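Local coordinates for uncharacterized protein (PDB 3P8A), which is of unknown function but belongs to the vicinal oxygen chelate (VOC) family by its glyoxalase-like domain, at residues A[23-28]-A[66-71]; A[62-67]-A[182-187]; A[160-165]-A[241-246]; A[194-199]-A[235-240]. All coordinates share one frame; numbering follows the deposited sequence.

Four contacts illustrate how a two-sheet glyoxalase-like chain is stitched together. From the N terminus, contact 1 closes the first loop, joining strand 24-31 to strand 69-75 in the eight-strand sheet. Contact 2 opens at the end of strand 58-64 and its turn, overlapping contact 1 at Asn66 and Glu67, and ties that turn to residues 182-187, which lead into strand 189-198. Contact 3 starts inside that loop and closes beyond it, so the two cross; it joins the run before strand 166-170 to strand 244-252. Contact 4 nests within contact 3, pairing 189-198 with 234-239 in the seven-strand sheet. Phe25 of contact 1 packs on Val194 and Phe235 of contact 4, bridging the two sheets.

Contact 1: A[23-28]-A[66-71]; sequences LKFDHI and NENYIE
His27 and Tyr69 form the dense part of this parallel strand pairing. The ring planes are 18° apart, but the imidazole is displaced, and it is His27 CB that sits over the centre of the Tyr69 ring, 3.5 Å from its centroid. Paired in register, both point to one face, and a chi1 near +60° in each lays them alongside one another. Asp26 OD2 uses its anti lone pair to accept a bond from His27 ND1 at 2.7 Å, in the imidazole plane, which helps set the ring's rotation. Backbone bonds from Tyr69 N to Asp26 O (3.1 Å) and from Glu71 N to Ile28 O (2.8 Å) hold the register. A water links His27 NE2 to Glu71 OE1, while Glu71 OE2 bonds Asn60. The other end is looser: Asn68 CB meets the Phe25 ring at its edge, a water lies 2.8 Å from both Phe25 O and Asn68 OD1, and Glu67 is exposed. Beyond 24-28, Asp26 and His27 both face Cys111 of strand 106-113, a classic beta bulge.

Contact 2: A[62-67]-A[182-187]; sequences LGYINE and QKYFQK
The backbones of 62-67 and 182-187 meet where strand 58-64 of the glyoxalase-like fold runs into its turn, and the touching parts head 68° apart. Here a strand end is held by a loop, the one linking helix 176-181 to strand 189-198, without a regular sheet ladder. Gln186 N makes weak bonds to Ile65 O and, longer, to Tyr64 O. The side chain of Gln186 reinforces them: extended, it brings NE2 to Tyr64 O at 2.8 Å, tilted 31° from the carbonyl plane, while its OE1 accepts from Lys46 N. Tyr64 O is thus held mainly by the Gln186 amide.

The Tyr64 and Tyr184 side chains run alongside each other, their ring planes 19° apart but offset so far that little of one covers the other; the close touch is Tyr64 CD2 on Tyr184 CB, 3.4 Å. The Phe185 ring takes Tyr64 CB at its edge, and over one face it receives the peptide nitrogen of Glu67, 3.5 Å from Phe185 CZ. Towards solvent, Lys187 crosses Asn66 at about a right angle, its CE resting near the amide oxygen. One water donates to Asn66 OD1 and Glu67 OE1 and accepts from Lys187 NZ at 3.0 Å.

Contact 3: A[160-165]-A[241-246]; sequences DEIKPP and KVSKYH
Two hydroxyls of 241-246, on Ser243 and Tyr245, reach across to residues 160-165, and both donate. Tyr245 OH bonds the backbone oxygen of Lys163 at 2.7 Å, nearly in line with that carbonyl (178°), and the acceptor lies in the tyrosine ring plane. Ser243 OG gives its proton to Glu161 OE1 at 2.8 Å, meeting the carboxylate on its anti side and 33° out of plane. A bend of the Glu161 chain at chi2 (-67°) turns OE1 toward the serine hydroxyl.

Between the two bonds Ile162 splits its branches: CG2 lies 3.6 Å from Tyr245 CZ, while CD1 presses on the peptide at Lys244 N, 3.4 Å away. The Pro165 ring touches the phenol oxygen of Tyr245 through CD and CG.

Further out, Lys199 N donates to Ser243 OG, so this hydroxyl both gives and takes. Tyr245 also packs on Trp208 of helix 201-212 and on Phe107 and Ile110 of strand 106-113. The arrangement joins the approach to strand 166-170 to the start of strand 244-252, linking the two sheets of this glyoxalase-like fold.

Contact 4: A[194-199]-A[235-240]; sequences VIVKSK and FRIEDG
A parallel strand pair inside the mixed seven-strand sheet brings 194-198 beside 235-239. The ladder runs Arg236 N to Val194 O, Val196 N to Arg236 O at 2.7 Å, Glu238 N to Val196 O, and Ser198 N to Glu238 O at 2.8 Å. Beyond it, Gly240 N to Ser198 O is weak at 3.3 Å, and a water joins that same oxygen to Asp239 OD1.

On one face, Val194 lies against Phe235, and Val196 runs alongside Ile237, whose CD1 sits 3.7 Å from Val196 CB; Trp208 of helix 201-212 packs on Val196, Phe235 and Ile237, and Ile110 of strand 106-113 on Val194 and Phe235. On the other, Ile195 CG1 lies beside Arg236 CB. The Glu238 chain slants across Ile195 and Lys197: with chi1 at 60°, CG is flanked by both backbone branches, and the extended chain carries its carboxylate carbon to 3.7 Å from Ile195 CG2. Glu238 OE1 also rests against Lys197 CE.

Arg236 NE makes a salt bridge with Asp225, and Asp239 OD1 another with Arg201. Lys197 NZ stays 4.4 Å from Glu238 OE1, beyond a salt bridge, so their attraction is probably modest; four well-formed backbone bonds and the apolar face visibly join the strands.

Contact 1: A[23-28]-A[66-71]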
loop_
_atom_site.group_PDB
_atom_site.type_symbol
_atom_site.label_atom_id
_atom_site.label_comp_id
_atom_site.label_asym_id
_atom_site.label_seq_id
_atom_site.Cartn_x
_atom_site.Cartn_y
_atom_site.Cartn_z
ATOM N N LEU A 23 -9.014 6.062 9.778
ATOM C CA LEU A 23 -8.107 5.461 8.790
ATOM C C LEU A 23 -6.914 4.841 9.473
ATOM O O LEU A 23 -6.349 5.437 10.383
ATOM C CB LEU A 23 -7.595 6.509 7.768
ATOM C CG LEU A 23 -8.630 7.190 6.921
ATOM C CD1 LEU A 23 -8.012 8.250 6.059
ATOM C CD2 LEU A 23 -9.343 6.208 6.061
ATOM N N LYS A 24 -6.509 3.667 9.005
ATOM C CA LYS A 24 -5.322 2.967 9.495
ATOM C C LYS A 24 -4.571 2.418 8.296
ATOM O O LYS A 24 -5.170 2.203 7.243
ATOM C CB LYS A 24 -5.705 1.809 10.428
ATOM C CG LYS A 24 -6.312 2.235 11.754
ATOM C CD LYS A 24 -6.736 1.016 12.548
ATOM C CE LYS A 24 -7.127 1.358 13.965
ATOM N NZ LYS A 24 -7.543 0.146 14.725
ATOM N N PHE A 25 -3.272 2.150 8.460
ATOM C CA PHE A 25 -2.460 1.557 7.395
ATOM C C PHE A 25 -2.924 0.104 7.171
ATOM O O PHE A 25 -3.069 -0.638 8.136
ATOM C CB PHE A 25 -0.966 1.592 7.815
ATOM C CG PHE A 25 -0.045 0.912 6.839
ATOM C CD1 PHE A 25 0.373 1.563 5.687
ATOM C CD2 PHE A 25 0.387 -0.389 7.057
ATOM C CE1 PHE A 25 1.194 0.918 4.771
ATOM C CE2 PHE A 25 1.208 -1.031 6.134
ATOM C CZ PHE A 25 1.614 -0.370 5.008
ATOM N N ASP A 26 -3.189 -0.288 5.910
ATOM C CA ASP A 26 -3.572 -1.667 5.635
ATOM C C ASP A 26 -2.431 -2.473 5.051
ATOM O O ASP A 26 -2.039 -3.487 5.618
ATOM C CB ASP A 26 -4.810 -1.757 4.733
ATOM C CG ASP A 26 -5.455 -3.127 4.823
ATOM O OD1 ASP A 26 -6.025 -3.448 5.895
ATOM O OD2 ASP A 26 -5.391 -3.875 3.826
ATOM N N HIS A 27 -1.927 -2.056 3.891
ATOM C CA HIS A 27 -0.863 -2.803 3.257
ATOM C C HIS A 27 -0.043 -1.936 2.320
ATOM O O HIS A 27 -0.444 -0.818 2.005
ATOM C CB HIS A 27 -1.405 -4.089 2.559
ATOM C CG HIS A 27 -2.403 -3.871 1.461
ATOM N ND1 HIS A 27 -3.755 -3.748 1.723
ATOM C CD2 HIS A 27 -2.218 -3.825 0.124
ATOM C CE1 HIS A 27 -4.340 -3.642 0.548
ATOM N NE2 HIS A 27 -3.451 -3.645 -0.438
ATOM N N ILE A 28 1.157 -2.423 1.966
ATOM C CA ILE A 28 2.036 -1.799 1.004
ATOM C C ILE A 28 2.159 -2.777 -0.160
ATOM O O ILE A 28 2.229 -3.982 0.062
ATOM C CB ILE A 28 3.422 -1.363 1.601
ATOM C CG1 ILE A 28 4.264 -0.607 0.553
ATOM C CG2 ILE A 28 4.202 -2.519 2.272
ATOM C CD1 ILE A 28 5.347 0.302 1.157
ATOM N N ASN A 66 1.350 -7.488 11.374
ATOM C CA ASN A 66 0.503 -7.377 12.567
ATOM C C ASN A 66 -0.641 -6.401 12.289
ATOM O O ASN A 66 -0.451 -5.179 12.352
ATOM C CB ASN A 66 1.357 -6.955 13.786
ATOM C CG ASN A 66 0.681 -7.099 15.141
ATOM O OD1 ASN A 66 -0.494 -7.480 15.267
ATOM N ND2 ASN A 66 1.419 -6.784 16.195
ATOM N N GLU A 67 -1.811 -6.957 11.897
ATOM C CA GLU A 67 -3.034 -6.226 11.537
ATOM C C GLU A 67 -2.820 -5.368 10.260
ATOM O O GLU A 67 -3.640 -4.509 9.901
ATOM C CB GLU A 67 -3.612 -5.430 12.737
ATOM C CG GLU A 67 -4.102 -6.331 13.858
ATOM C CD GLU A 67 -4.393 -5.633 15.170
ATOM O OE1 GLU A 67 -3.569 -5.753 16.107
ATOM O OE2 GLU A 67 -5.456 -4.978 15.270
ATOM N N ASN A 68 -1.710 -5.659 9.560
ATOM C CA ASN A 68 -1.302 -5.058 8.290
ATOM C C ASN A 68 -0.368 -6.043 7.594
ATOM O O ASN A 68 0.048 -7.030 8.200
ATOM C CB ASN A 68 -0.675 -3.660 8.471
ATOM C CG ASN A 68 0.321 -3.538 9.592
ATOM O OD1 ASN A 68 0.210 -2.658 10.463
ATOM N ND2 ASN A 68 1.309 -4.412 9.604
ATOM N N TYR A 69 -0.100 -5.832 6.306
ATOM C CA TYR A 69 0.718 -6.794 5.585
ATOM C C TYR A 69 1.451 -6.188 4.423
ATOM O O TYR A 69 1.245 -5.030 4.082
ATOM C CB TYR A 69 -0.144 -7.992 5.105
ATOM C CG TYR A 69 -1.283 -7.650 4.172
ATOM C CD1 TYR A 69 -1.181 -7.884 2.804
ATOM C CD2 TYR A 69 -2.488 -7.140 4.663
ATOM C CE1 TYR A 69 -2.238 -7.590 1.939
ATOM C CE2 TYR A 69 -3.554 -6.851 3.807
ATOM C CZ TYR A 69 -3.419 -7.066 2.446
ATOM O OH TYR A 69 -4.459 -6.785 1.601
ATOM N N ILE A 70 2.309 -7.001 3.814
ATOM C CA ILE A 70 3.023 -6.668 2.596
ATOM C C ILE A 70 2.341 -7.470 1.502
ATOM O O ILE A 70 2.238 -8.700 1.612
ATOM C CB ILE A 70 4.535 -7.027 2.682
ATOM C CG1 ILE A 70 5.212 -6.310 3.884
ATOM C CG2 ILE A 70 5.223 -6.654 1.353
ATOM C CD1 ILE A 70 6.533 -6.972 4.381
ATOM N N GLU A 71 1.889 -6.783 0.446
ATOM C CA GLU A 71 1.310 -7.435 -0.701
ATOM C C GLU A 71 2.348 -7.465 -1.800
ATOM O O GLU A 71 2.748 -6.421 -2.308
ATOM C CB GLU A 71 0.010 -6.761 -1.168
ATOM C CG GLU A 71 -0.686 -7.566 -2.260
ATOM C CD GLU A 71 -1.802 -6.870 -3.011
ATOM O OE1 GLU A 71 -1.879 -5.624 -2.940
ATOM O OE2 GLU A 71 -2.555 -7.564 -3.731
HETATM O O HOH W 1 -1.829 -0.686 10.688
HETATM O O HOH W 2 -3.956 -3.891 -2.986
#

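Contact 2: A[62-67]-A[182-187]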
loop_
_atom_site.group_PDB
_atom_site.type_symbol
_atom_site.label_atom_id
_atom_site.label_comp_id
_atom_site.label_asym_id
_atom_site.label_seq_id
_atom_site.Cartn_x
_atom_site.Cartn_y
_atom_site.Cartn_z
ATOM N N LEU A 62 1.419 -12.897 0.201
ATOM C CA LEU A 62 1.243 -12.000 1.334
ATOM C C LEU A 62 2.161 -12.260 2.484
ATOM O O LEU A 62 2.363 -13.399 2.879
ATOM C CB LEU A 62 -0.233 -12.047 1.785
ATOM C CG LEU A 62 -1.265 -12.025 0.630
ATOM C CD1 LEU A 62 -2.577 -12.639 1.034
ATOM C CD2 LEU A 62 -1.453 -10.614 0.078
ATOM N N GLY A 63 2.770 -11.183 2.964
ATOM C CA GLY A 63 3.629 -11.157 4.133
ATOM C C GLY A 63 2.858 -10.502 5.264
ATOM O O GLY A 63 2.846 -9.272 5.383
ATOM N N TYR A 64 2.149 -11.320 6.074
ATOM C CA TYR A 64 1.368 -10.798 7.195
ATOM C C TYR A 64 2.278 -10.375 8.333
ATOM O O TYR A 64 3.089 -11.164 8.813
ATOM C CB TYR A 64 0.320 -11.821 7.676
ATOM C CG TYR A 64 -0.781 -12.090 6.680
ATOM C CD1 TYR A 64 -1.833 -11.197 6.517
ATOM C CD2 TYR A 64 -0.797 -13.261 5.931
ATOM C CE1 TYR A 64 -2.870 -11.456 5.620
ATOM C CE2 TYR A 64 -1.829 -13.533 5.034
ATOM C CZ TYR A 64 -2.865 -12.627 4.883
ATOM O OH TYR A 64 -3.892 -12.886 4.004
ATOM N N ILE A 65 2.148 -9.117 8.750
ATOM C CA ILE A 65 2.949 -8.564 9.835
ATOM C C ILE A 65 2.097 -8.570 11.106
ATOM O O ILE A 65 2.087 -9.578 11.813
ATOM C CB ILE A 65 3.572 -7.179 9.449
ATOM C CG1 ILE A 65 4.318 -7.233 8.108
ATOM C CG2 ILE A 65 4.474 -6.633 10.554
ATOM C CD1 ILE A 65 5.539 -8.314 8.023
ATOM N N ASN A 66 1.350 -7.488 11.374
ATOM C CA ASN A 66 0.503 -7.377 12.567
ATOM C C ASN A 66 -0.641 -6.401 12.289
ATOM O O ASN A 66 -0.451 -5.179 12.352
ATOM C CB ASN A 66 1.357 -6.955 13.786
ATOM C CG ASN A 66 0.681 -7.099 15.141
ATOM O OD1 ASN A 66 -0.494 -7.480 15.267
ATOM N ND2 ASN A 66 1.419 -6.784 16.195
ATOM N N GLU A 67 -1.811 -6.957 11.897
ATOM C CA GLU A 67 -3.034 -6.226 11.537
ATOM C C GLU A 67 -2.820 -5.368 10.260
ATOM O O GLU A 67 -3.640 -4.509 9.901
ATOM C CB GLU A 67 -3.612 -5.430 12.737
ATOM C CG GLU A 67 -4.102 -6.331 13.858
ATOM C CD GLU A 67 -4.393 -5.633 15.170
ATOM O OE1 GLU A 67 -3.569 -5.753 16.107
ATOM O OE2 GLU A 67 -5.456 -4.978 15.270
ATOM N N GLN A 182 -4.806 -14.098 12.424
ATOM C CA GLN A 182 -3.865 -14.136 13.555
ATOM C C GLN A 182 -2.881 -15.297 13.445
ATOM O O GLN A 182 -1.751 -15.163 13.897
ATOM C CB GLN A 182 -4.588 -14.136 14.923
ATOM C CG GLN A 182 -5.443 -15.375 15.221
ATOM C CD GLN A 182 -6.236 -15.309 16.509
ATOM O OE1 GLN A 182 -6.490 -14.234 17.077
ATOM N NE2 GLN A 182 -6.689 -16.471 16.974
ATOM N N LYS A 183 -3.301 -16.419 12.812
ATOM C CA LYS A 183 -2.472 -17.610 12.593
ATOM C C LYS A 183 -1.289 -17.312 11.661
ATOM O O LYS A 183 -0.284 -18.021 11.713
ATOM C CB LYS A 183 -3.310 -18.801 12.070
ATOM C CG LYS A 183 -4.000 -18.550 10.731
ATOM C CD LYS A 183 -4.395 -19.830 10.009
ATOM C CE LYS A 183 -5.872 -20.148 10.067
ATOM N NZ LYS A 183 -6.706 -19.144 9.352
ATOM N N TYR A 184 -1.414 -16.259 10.824
ATOM C CA TYR A 184 -0.413 -15.808 9.852
ATOM C C TYR A 184 0.426 -14.608 10.312
ATOM O O TYR A 184 1.487 -14.377 9.731
ATOM C CB TYR A 184 -1.055 -15.490 8.485
ATOM C CG TYR A 184 -1.892 -16.600 7.891
ATOM C CD1 TYR A 184 -1.375 -17.885 7.736
ATOM C CD2 TYR A 184 -3.178 -16.354 7.424
ATOM C CE1 TYR A 184 -2.141 -18.909 7.182
ATOM C CE2 TYR A 184 -3.953 -17.368 6.868
ATOM C CZ TYR A 184 -3.429 -18.644 6.744
ATOM O OH TYR A 184 -4.193 -19.648 6.204
ATOM N N PHE A 185 -0.033 -13.849 11.333
ATOM C CA PHE A 185 0.689 -12.673 11.830
ATOM C C PHE A 185 2.052 -13.036 12.414
ATOM O O PHE A 185 2.171 -13.992 13.184
ATOM C CB PHE A 185 -0.133 -11.875 12.857
ATOM C CG PHE A 185 -1.398 -11.174 12.393
ATOM C CD1 PHE A 185 -1.653 -10.972 11.037
ATOM C CD2 PHE A 185 -2.335 -10.712 13.318
ATOM C CE1 PHE A 185 -2.821 -10.324 10.614
ATOM C CE2 PHE A 185 -3.505 -10.072 12.892
ATOM C CZ PHE A 185 -3.737 -9.875 11.543
ATOM N N GLN A 186 3.080 -12.258 12.044
ATOM C CA GLN A 186 4.451 -12.471 12.508
ATOM C C GLN A 186 4.721 -11.312 13.435
ATOM O O GLN A 186 5.239 -10.275 13.018
ATOM C CB GLN A 186 5.414 -12.487 11.310
ATOM C CG GLN A 186 5.063 -13.553 10.291
ATOM C CD GLN A 186 5.825 -13.354 9.021
ATOM O OE1 GLN A 186 7.026 -13.639 8.949
ATOM N NE2 GLN A 186 5.134 -12.881 7.982
ATOM N N LYS A 187 4.285 -11.471 14.686
ATOM C CA LYS A 187 4.285 -10.466 15.745
ATOM C C LYS A 187 5.625 -9.968 16.303
ATOM O O LYS A 187 5.652 -8.999 17.079
ATOM C CB LYS A 187 3.226 -10.784 16.804
ATOM C CG LYS A 187 1.816 -10.599 16.234
ATOM C CD LYS A 187 0.708 -10.880 17.226
ATOM C CE LYS A 187 -0.641 -10.616 16.600
ATOM N NZ LYS A 187 -1.757 -10.881 17.546
HETATM O O HOH W 3 -2.527 -8.013 17.226
#

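Contact 3: A[160-165]-A[241-246]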
loop_
_atom_site.group_PDB
_atom_site.type_symbol
_atom_site.label_atom_id
_atom_site.label_comp_id
_atom_site.label_asym_id
_atom_site.label_seq_id
_atom_site.Cartn_x
_atom_site.Cartn_y
_atom_site.Cartn_z
ATOM N N ASP A 160 0.358 14.613 -9.874
ATOM C CA ASP A 160 0.742 13.778 -8.746
ATOM C C ASP A 160 2.159 13.334 -8.974
ATOM O O ASP A 160 2.423 12.644 -9.957
ATOM C CB ASP A 160 -0.148 12.510 -8.617
ATOM C CG ASP A 160 -1.576 12.742 -8.180
ATOM O OD1 ASP A 160 -1.779 13.394 -7.125
ATOM O OD2 ASP A 160 -2.495 12.214 -8.854
ATOM N N GLU A 161 3.086 13.707 -8.083
ATOM C CA GLU A 161 4.427 13.155 -8.178
ATOM C C GLU A 161 4.334 11.699 -7.695
ATOM O O GLU A 161 4.965 10.801 -8.251
ATOM C CB GLU A 161 5.427 13.920 -7.275
ATOM C CG GLU A 161 5.850 15.264 -7.833
ATOM C CD GLU A 161 6.682 15.238 -9.093
ATOM O OE1 GLU A 161 7.298 14.185 -9.388
ATOM O OE2 GLU A 161 6.713 16.282 -9.787
ATOM N N ILE A 162 3.499 11.488 -6.678
ATOM C CA ILE A 162 3.309 10.218 -5.976
ATOM C C ILE A 162 1.931 9.685 -6.224
ATOM O O ILE A 162 0.958 10.424 -6.079
ATOM C CB ILE A 162 3.547 10.466 -4.435
ATOM C CG1 ILE A 162 4.958 10.959 -4.152
ATOM C CG2 ILE A 162 3.192 9.255 -3.571
ATOM C CD1 ILE A 162 6.108 10.061 -4.748
ATOM N N LYS A 163 1.830 8.381 -6.532
ATOM C CA LYS A 163 0.512 7.799 -6.760
ATOM C C LYS A 163 -0.250 7.889 -5.447
ATOM O O LYS A 163 0.288 7.471 -4.412
ATOM C CB LYS A 163 0.594 6.335 -7.225
ATOM C CG LYS A 163 -0.744 5.806 -7.729
ATOM C CD LYS A 163 -0.958 6.170 -9.170
ATOM C CE LYS A 163 -2.170 5.474 -9.728
ATOM N NZ LYS A 163 -2.264 5.747 -11.186
ATOM N N PRO A 164 -1.466 8.497 -5.449
ATOM C CA PRO A 164 -2.199 8.636 -4.191
ATOM C C PRO A 164 -2.503 7.305 -3.519
ATOM O O PRO A 164 -3.000 6.385 -4.177
ATOM C CB PRO A 164 -3.521 9.321 -4.622
ATOM C CG PRO A 164 -3.171 10.052 -5.877
ATOM C CD PRO A 164 -2.232 9.090 -6.571
ATOM N N PRO A 165 -2.290 7.215 -2.193
ATOM C CA PRO A 165 -2.741 6.023 -1.454
ATOM C C PRO A 165 -4.248 5.834 -1.680
ATOM O O PRO A 165 -4.970 6.809 -1.929
ATOM C CB PRO A 165 -2.475 6.393 0.010
ATOM C CG PRO A 165 -1.382 7.389 -0.053
ATOM C CD PRO A 165 -1.679 8.205 -1.278
ATOM N N LYS A 241 15.613 13.078 -5.881
ATOM C CA LYS A 241 15.740 13.235 -7.329
ATOM C C LYS A 241 14.734 12.289 -7.992
ATOM O O LYS A 241 14.440 12.422 -9.175
ATOM C CB LYS A 241 17.183 12.959 -7.789
ATOM C CG LYS A 241 18.204 13.942 -7.190
ATOM C CD LYS A 241 18.977 14.814 -8.224
ATOM C CE LYS A 241 19.622 16.036 -7.600
ATOM N NZ LYS A 241 19.452 17.254 -8.443
ATOM N N VAL A 242 14.135 11.380 -7.198
ATOM C CA VAL A 242 13.098 10.438 -7.654
ATOM C C VAL A 242 11.761 10.711 -6.928
ATOM O O VAL A 242 11.764 11.267 -5.826
ATOM C CB VAL A 242 13.525 8.944 -7.430
ATOM C CG1 VAL A 242 14.766 8.585 -8.219
ATOM C CG2 VAL A 242 13.742 8.624 -5.956
ATOM N N SER A 243 10.644 10.339 -7.551
ATOM C CA SER A 243 9.329 10.392 -6.920
ATOM C C SER A 243 8.844 8.938 -6.796
ATOM O O SER A 243 8.418 8.330 -7.785
ATOM C CB SER A 243 8.345 11.261 -7.697
ATOM O OG SER A 243 8.580 12.636 -7.448
ATOM N N LYS A 244 8.936 8.367 -5.588
ATOM C CA LYS A 244 8.523 6.973 -5.363
ATOM C C LYS A 244 8.373 6.556 -3.905
ATOM O O LYS A 244 8.999 7.140 -3.014
ATOM C CB LYS A 244 9.500 5.995 -6.100
ATOM C CG LYS A 244 10.936 6.017 -5.591
ATOM C CD LYS A 244 11.731 4.933 -6.304
ATOM C CE LYS A 244 13.034 4.624 -5.636
ATOM N NZ LYS A 244 13.801 3.617 -6.422
ATOM N N TYR A 245 7.605 5.477 -3.685
ATOM C CA TYR A 245 7.487 4.768 -2.412
ATOM C C TYR A 245 8.836 4.050 -2.341
ATOM O O TYR A 245 9.149 3.227 -3.208
ATOM C CB TYR A 245 6.302 3.783 -2.463
ATOM C CG TYR A 245 4.979 4.507 -2.380
ATOM C CD1 TYR A 245 4.447 4.886 -1.150
ATOM C CD2 TYR A 245 4.278 4.858 -3.534
ATOM C CE1 TYR A 245 3.252 5.597 -1.069
ATOM C CE2 TYR A 245 3.098 5.604 -3.466
ATOM C CZ TYR A 245 2.587 5.961 -2.229
ATOM O OH TYR A 245 1.424 6.675 -2.140
ATOM N N HIS A 246 9.682 4.487 -1.416
ATOM C CA HIS A 246 11.073 4.108 -1.322
ATOM C C HIS A 246 11.433 2.978 -0.375
ATOM O O HIS A 246 12.140 2.059 -0.768
ATOM C CB HIS A 246 11.880 5.377 -1.011
ATOM C CG HIS A 246 13.350 5.166 -0.826
ATOM N ND1 HIS A 246 14.209 5.092 -1.915
ATOM C CD2 HIS A 246 14.081 5.133 0.317
ATOM C CE1 HIS A 246 15.431 5.008 -1.404
ATOM N NE2 HIS A 246 15.405 5.006 -0.061
#

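Contact 4: A[194-199]-A[235-240]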
loop_
_atom_site.group_PDB
_atom_site.type_symbol
_atom_site.label_atom_id
_atom_site.label_comp_id
_atom_site.label_asym_id
_atom_site.label_seq_id
_atom_site.Cartn_x
_atom_site.Cartn_y
_atom_site.Cartn_z
ATOM N N VAL A 194 6.904 4.461 6.668
ATOM C CA VAL A 194 6.890 4.331 5.224
ATOM C C VAL A 194 7.555 5.598 4.727
ATOM O O VAL A 194 7.146 6.720 5.095
ATOM C CB VAL A 194 5.472 4.104 4.624
ATOM C CG1 VAL A 194 5.506 4.158 3.088
ATOM C CG2 VAL A 194 4.927 2.766 5.071
ATOM N N ILE A 195 8.646 5.405 3.978
ATOM C CA ILE A 195 9.400 6.503 3.420
ATOM C C ILE A 195 9.089 6.665 1.937
ATOM O O ILE A 195 9.216 5.715 1.139
ATOM C CB ILE A 195 10.930 6.428 3.726
ATOM C CG1 ILE A 195 11.178 6.406 5.249
ATOM C CG2 ILE A 195 11.633 7.659 3.110
ATOM C CD1 ILE A 195 12.709 6.422 5.681
ATOM N N VAL A 196 8.694 7.891 1.582
ATOM C CA VAL A 196 8.335 8.304 0.245
ATOM C C VAL A 196 9.325 9.388 -0.184
ATOM O O VAL A 196 9.599 10.329 0.587
ATOM C CB VAL A 196 6.862 8.830 0.213
ATOM C CG1 VAL A 196 6.491 9.387 -1.151
ATOM C CG2 VAL A 196 5.861 7.752 0.636
ATOM N N LYS A 197 9.905 9.225 -1.393
ATOM C CA LYS A 197 10.788 10.222 -1.964
ATOM C C LYS A 197 9.923 11.016 -2.930
ATOM O O LYS A 197 9.171 10.409 -3.696
ATOM C CB LYS A 197 12.011 9.563 -2.643
ATOM C CG LYS A 197 13.182 9.491 -1.666
ATOM C CD LYS A 197 14.374 8.734 -2.152
ATOM C CE LYS A 197 15.530 8.936 -1.184
ATOM N NZ LYS A 197 16.782 8.284 -1.641
ATOM N N SER A 198 9.952 12.358 -2.853
ATOM C CA SER A 198 9.134 13.157 -3.767
ATOM C C SER A 198 9.907 14.308 -4.397
ATOM O O SER A 198 10.617 15.031 -3.686
ATOM C CB SER A 198 7.906 13.700 -3.057
ATOM O OG SER A 198 7.154 14.498 -3.960
ATOM N N LYS A 199 9.685 14.543 -5.703
ATOM C CA LYS A 199 10.316 15.684 -6.389
ATOM C C LYS A 199 9.552 16.969 -6.115
ATOM O O LYS A 199 9.987 18.051 -6.517
ATOM C CB LYS A 199 10.429 15.440 -7.907
ATOM C CG LYS A 199 11.484 14.418 -8.282
ATOM C CD LYS A 199 11.545 14.216 -9.801
ATOM C CE LYS A 199 10.489 13.269 -10.306
ATOM N NZ LYS A 199 10.647 13.030 -11.773
ATOM N N PHE A 235 4.677 8.501 8.221
ATOM C CA PHE A 235 4.782 8.662 6.779
ATOM C C PHE A 235 5.788 9.759 6.553
ATOM O O PHE A 235 5.521 10.925 6.863
ATOM C CB PHE A 235 3.416 8.995 6.133
ATOM C CG PHE A 235 2.440 7.881 6.359
ATOM C CD1 PHE A 235 2.501 6.714 5.591
ATOM C CD2 PHE A 235 1.549 7.922 7.432
ATOM C CE1 PHE A 235 1.632 5.647 5.841
ATOM C CE2 PHE A 235 0.694 6.841 7.688
ATOM C CZ PHE A 235 0.741 5.717 6.890
ATOM N N ARG A 236 6.983 9.378 6.100
ATOM C CA ARG A 236 8.024 10.340 5.857
ATOM C C ARG A 236 8.097 10.639 4.383
ATOM O O ARG A 236 8.326 9.725 3.588
ATOM C CB ARG A 236 9.385 9.840 6.417
ATOM C CG ARG A 236 10.539 10.821 6.121
ATOM C CD ARG A 236 11.763 10.500 6.928
ATOM N NE ARG A 236 11.516 10.764 8.344
ATOM C CZ ARG A 236 12.412 10.649 9.314
ATOM N NH1 ARG A 236 13.646 10.254 9.044
ATOM N NH2 ARG A 236 12.081 10.940 10.563
ATOM N N ILE A 237 7.877 11.913 4.018
ATOM C CA ILE A 237 7.989 12.418 2.642
ATOM C C ILE A 237 9.289 13.202 2.642
ATOM O O ILE A 237 9.431 14.162 3.397
ATOM C CB ILE A 237 6.791 13.327 2.199
ATOM C CG1 ILE A 237 5.383 12.783 2.622
ATOM C CG2 ILE A 237 6.861 13.717 0.700
ATOM C CD1 ILE A 237 4.959 11.393 2.081
ATOM N N GLU A 238 10.263 12.743 1.867
ATOM C CA GLU A 238 11.537 13.404 1.786
ATOM C C GLU A 238 11.856 13.836 0.372
ATOM O O GLU A 238 11.408 13.227 -0.601
ATOM C CB GLU A 238 12.670 12.610 2.455
ATOM C CG GLU A 238 12.954 11.234 1.897
ATOM C CD GLU A 238 14.051 10.483 2.625
ATOM O OE1 GLU A 238 14.666 9.593 1.997
ATOM O OE2 GLU A 238 14.273 10.754 3.826
ATOM N N ASP A 239 12.599 14.932 0.273
ATOM C CA ASP A 239 13.034 15.482 -1.003
ATOM C C ASP A 239 13.930 14.442 -1.681
ATOM O O ASP A 239 14.731 13.797 -1.018
ATOM C CB ASP A 239 13.860 16.753 -0.761
ATOM C CG ASP A 239 13.068 17.923 -0.223
ATOM O OD1 ASP A 239 11.852 17.981 -0.478
ATOM O OD2 ASP A 239 13.674 18.796 0.437
ATOM N N GLY A 240 13.754 14.267 -2.976
ATOM C CA GLY A 240 14.584 13.335 -3.721
ATOM C C GLY A 240 14.669 13.699 -5.177
ATOM O O GLY A 240 13.896 14.525 -5.670
HETATM O O HOH W 4 10.618 17.770 -3.027
#